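Local atomic coordinates of serine-rich secreted cell wall anchored (LPXTG-motif ) protein (Lactobacillus reuteri ATCC 53608, PDB entry 5NXK), a protein that probably acts as a cell-wall-anchored beta-solenoid adhesin, helping this gut bacterium attach to its host. Residues A[41-52]-A[71-82]. Numbering follows the deposited sequence.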
# COMPACT_ATOMS: atom_id res chain seq x y z
N ARG A 41 11.56 17.01 0.99
CA ARG A 41 12.48 16.14 0.27
C ARG A 41 11.81 15.61 -0.98
O ARG A 41 10.63 15.27 -0.98
CB ARG A 41 12.95 14.97 1.14
CG ARG A 41 13.82 15.36 2.33
CD ARG A 41 15.15 16.01 1.91
NE ARG A 41 16.01 15.13 1.10
CZ ARG A 41 16.74 14.13 1.61
NH1 ARG A 41 16.69 13.87 2.91
NH2 ARG A 41 17.50 13.39 0.81
N ASN A 42 12.59 15.57 -2.05
CA ASN A 42 12.20 14.93 -3.29
C ASN A 42 13.27 13.90 -3.64
O ASN A 42 14.34 14.26 -4.12
CB ASN A 42 12.03 15.98 -4.38
CG ASN A 42 11.75 15.37 -5.74
OD1 ASN A 42 11.10 14.34 -5.85
ND2 ASN A 42 12.26 16.02 -6.79
N ILE A 43 12.98 12.63 -3.42
CA ILE A 43 14.01 11.59 -3.49
C ILE A 43 13.64 10.49 -4.47
O ILE A 43 12.53 9.95 -4.42
CB ILE A 43 14.26 10.94 -2.12
CG1 ILE A 43 14.70 11.98 -1.08
CG2 ILE A 43 15.29 9.82 -2.24
CD1 ILE A 43 14.70 11.45 0.36
N THR A 44 14.57 10.17 -5.36
CA THR A 44 14.40 9.06 -6.28
C THR A 44 15.52 8.05 -6.12
O THR A 44 16.70 8.39 -6.27
CB THR A 44 14.36 9.54 -7.74
OG1 THR A 44 13.29 10.47 -7.89
CG2 THR A 44 14.16 8.36 -8.69
N ILE A 45 15.16 6.81 -5.82
CA ILE A 45 16.13 5.74 -5.79
C ILE A 45 16.06 4.94 -7.07
O ILE A 45 15.04 4.31 -7.35
CB ILE A 45 15.91 4.78 -4.61
CG1 ILE A 45 16.00 5.53 -3.28
CG2 ILE A 45 16.93 3.64 -4.67
CD1 ILE A 45 15.89 4.62 -2.06
N ILE A 46 17.13 4.99 -7.85
CA ILE A 46 17.22 4.21 -9.07
C ILE A 46 17.85 2.85 -8.75
O ILE A 46 19.03 2.76 -8.39
CB ILE A 46 18.06 4.92 -10.15
CG1 ILE A 46 17.40 6.25 -10.53
CG2 ILE A 46 18.22 4.03 -11.36
CD1 ILE A 46 18.26 7.12 -11.44
N GLY A 47 17.05 1.79 -8.84
CA GLY A 47 17.48 0.50 -8.34
C GLY A 47 18.46 -0.25 -9.22
O GLY A 47 19.29 -1.02 -8.71
N ASP A 48 18.38 -0.01 -10.52
CA ASP A 48 19.14 -0.76 -11.52
C ASP A 48 19.09 -2.29 -11.29
O ASP A 48 20.10 -2.99 -11.47
CB ASP A 48 20.59 -0.28 -11.56
CG ASP A 48 21.27 -0.62 -12.88
OD1 ASP A 48 20.59 -0.57 -13.93
OD2 ASP A 48 22.49 -0.94 -12.87
N GLY A 49 17.93 -2.79 -10.89
CA GLY A 49 17.74 -4.23 -10.74
C GLY A 49 18.24 -4.78 -9.41
O GLY A 49 18.12 -5.98 -9.16
N HIS A 50 18.78 -3.91 -8.55
CA HIS A 50 19.32 -4.39 -7.28
C HIS A 50 18.24 -4.53 -6.21
O HIS A 50 17.12 -4.09 -6.41
CB HIS A 50 20.42 -3.45 -6.79
CG HIS A 50 21.59 -3.37 -7.73
ND1 HIS A 50 22.50 -4.39 -7.86
CD2 HIS A 50 21.97 -2.40 -8.59
CE1 HIS A 50 23.41 -4.05 -8.76
NE2 HIS A 50 23.11 -2.85 -9.22
N TYR A 51 18.59 -5.15 -5.08
CA TYR A 51 17.63 -5.23 -3.99
C TYR A 51 18.10 -4.43 -2.78
O TYR A 51 19.28 -4.13 -2.64
CB TYR A 51 17.35 -6.70 -3.59
CG TYR A 51 18.46 -7.42 -2.82
CD1 TYR A 51 18.74 -7.10 -1.49
CD2 TYR A 51 19.16 -8.47 -3.40
CE1 TYR A 51 19.72 -7.77 -0.78
CE2 TYR A 51 20.15 -9.15 -2.70
CZ TYR A 51 20.43 -8.80 -1.38
OH TYR A 51 21.40 -9.46 -0.67
N ILE A 52 17.14 -4.08 -1.93
CA ILE A 52 17.44 -3.57 -0.61
C ILE A 52 16.70 -4.45 0.39
O ILE A 52 15.48 -4.63 0.29
CB ILE A 52 16.99 -2.10 -0.43
CG1 ILE A 52 17.57 -1.23 -1.54
CG2 ILE A 52 17.40 -1.59 0.95
CD1 ILE A 52 17.05 0.17 -1.54
N LYS A 71 6.93 18.21 3.22
CA LYS A 71 6.44 17.15 2.34
C LYS A 71 7.58 16.26 1.85
O LYS A 71 8.58 16.75 1.33
CB LYS A 71 5.72 17.78 1.15
CG LYS A 71 5.40 16.86 -0.01
CD LYS A 71 4.55 17.60 -1.04
CE LYS A 71 4.44 16.86 -2.37
NZ LYS A 71 3.95 15.47 -2.20
N ILE A 72 7.43 14.94 2.02
CA ILE A 72 8.42 14.02 1.43
C ILE A 72 7.83 13.23 0.28
O ILE A 72 6.81 12.56 0.43
CB ILE A 72 8.97 13.01 2.46
CG1 ILE A 72 9.87 13.69 3.48
CG2 ILE A 72 9.80 11.92 1.77
CD1 ILE A 72 10.13 12.84 4.70
N ASP A 73 8.48 13.33 -0.86
CA ASP A 73 8.14 12.53 -2.02
C ASP A 73 9.29 11.54 -2.25
O ASP A 73 10.41 11.95 -2.53
CB ASP A 73 7.91 13.42 -3.24
CG ASP A 73 7.02 12.77 -4.28
OD1 ASP A 73 7.49 11.84 -4.97
OD2 ASP A 73 5.84 13.19 -4.40
N LEU A 74 9.02 10.25 -2.06
CA LEU A 74 10.04 9.20 -2.21
C LEU A 74 9.66 8.28 -3.35
O LEU A 74 8.59 7.69 -3.33
CB LEU A 74 10.18 8.39 -0.92
CG LEU A 74 11.09 7.15 -0.98
CD1 LEU A 74 12.54 7.52 -1.30
CD2 LEU A 74 11.02 6.39 0.33
N THR A 75 10.52 8.18 -4.36
CA THR A 75 10.31 7.26 -5.47
C THR A 75 11.38 6.17 -5.49
O THR A 75 12.56 6.46 -5.35
CB THR A 75 10.30 8.05 -6.81
OG1 THR A 75 9.19 8.96 -6.80
CG2 THR A 75 10.15 7.14 -7.98
N ILE A 76 10.96 4.91 -5.62
CA ILE A 76 11.88 3.80 -5.82
C ILE A 76 11.56 3.12 -7.15
O ILE A 76 10.40 2.77 -7.40
CB ILE A 76 11.82 2.78 -4.67
CG1 ILE A 76 12.08 3.48 -3.33
CG2 ILE A 76 12.81 1.66 -4.91
CD1 ILE A 76 12.08 2.56 -2.12
N GLU A 77 12.56 2.99 -8.02
CA GLU A 77 12.35 2.41 -9.35
C GLU A 77 13.22 1.19 -9.55
O GLU A 77 14.38 1.18 -9.12
CB GLU A 77 12.67 3.40 -10.46
CG GLU A 77 12.19 4.80 -10.26
CD GLU A 77 12.47 5.67 -11.49
OE1 GLU A 77 11.85 6.75 -11.62
OE2 GLU A 77 13.32 5.26 -12.31
N ASN A 78 12.67 0.17 -10.20
CA ASN A 78 13.44 -0.96 -10.72
C ASN A 78 14.28 -1.61 -9.63
O ASN A 78 15.50 -1.69 -9.72
CB ASN A 78 14.31 -0.50 -11.88
CG ASN A 78 14.94 -1.67 -12.63
OD1 ASN A 78 14.48 -2.81 -12.54
ND2 ASN A 78 16.00 -1.38 -13.38
N ALA A 79 13.60 -2.03 -8.58
CA ALA A 79 14.28 -2.64 -7.45
C ALA A 79 13.44 -3.72 -6.81
O ALA A 79 12.21 -3.80 -7.00
CB ALA A 79 14.65 -1.57 -6.43
N THR A 80 14.10 -4.57 -6.05
CA THR A 80 13.41 -5.54 -5.23
C THR A 80 13.52 -5.11 -3.79
O THR A 80 14.62 -4.79 -3.32
CB THR A 80 13.98 -6.94 -5.43
OG1 THR A 80 13.89 -7.28 -6.82
CG2 THR A 80 13.21 -7.97 -4.60
N LEU A 81 12.41 -5.07 -3.07
CA LEU A 81 12.46 -4.59 -1.70
C LEU A 81 12.01 -5.67 -0.73
O LEU A 81 10.94 -6.25 -0.90
CB LEU A 81 11.58 -3.34 -1.54
CG LEU A 81 11.79 -2.23 -2.57
CD1 LEU A 81 10.74 -1.13 -2.37
CD2 LEU A 81 13.20 -1.64 -2.49
N TYR A 82 12.82 -5.93 0.30
CA TYR A 82 12.47 -6.91 1.32
C TYR A 82 12.36 -6.24 2.67
O TYR A 82 13.14 -5.33 2.97
CB TYR A 82 13.52 -8.03 1.43
CG TYR A 82 13.82 -8.80 0.16
CD1 TYR A 82 14.77 -8.33 -0.74
CD2 TYR A 82 13.19 -10.01 -0.10
CE1 TYR A 82 15.06 -9.04 -1.90
CE2 TYR A 82 13.47 -10.73 -1.26
CZ TYR A 82 14.41 -10.24 -2.15
OH TYR A 82 14.69 -10.97 -3.29
O HOH W 1 10.11 11.26 -5.79
O HOH W 2 17.03 1.34 -12.74
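The carbonyl oxygen of I43 is gripped twice: T75 N donates to I43 O over 2.7 Å, nearly along the C=O axis, and a water is hydrogen-bonded to the same oxygen at 3.1 Å. That water also bonds D73 OD1 at 2.8 Å and T75 OG1 at 2.7 Å, its protons probably shared among the acceptors, and so ties the outer face of strand 71-77 to the backbone of strand 41-46. The strands run parallel at 10°, and I45 N continues the pattern with a bond to T75 O. Residues alternate across them. N42, T44, I46, D73, T75 and E77 point to the outer face, while I43, I45, I72, L74 and I76 point to the buried one. There a chi1 of -59° sets I43 CG1 beside the backbone N and leaves CG2 anti to it, where CG2 meets L74 CD1 at 3.7 Å; I45 and I76 run alongside each other, I45 CD1 4.2 Å from I76 CG1. R41 joins the buried row, but its bent chain carries the guanidinium to L14 O, I19 O and N38 OD1, with I43 CD1 over one face.

At the corner the register slips by two residues. G47 to H50 form a type I' turn, and N78 O receives G49 N at 2.9 Å. G47 suits its place because N78 O, A79 CB and E77 O lie where a CB would sit; G49 has a positive phi, which glycine adopts easily. A second water accepts from both D48 N and N78 ND2, joining the two bends. Beyond them Y82 turns its edge toward the face of Y51 in an offset T-shaped pair, centroids 5.6 Å apart and planes at 89°, and Y51 OH is hydrogen-bonded to D141 OD2. Consecutive coils of this pectate-lyase-like beta-solenoid are thus joined mainly by backbone hydrogen bonds, with aliphatic packing inside and mostly polar side chains outside, which probably lets coils vary in side chains yet stack alike.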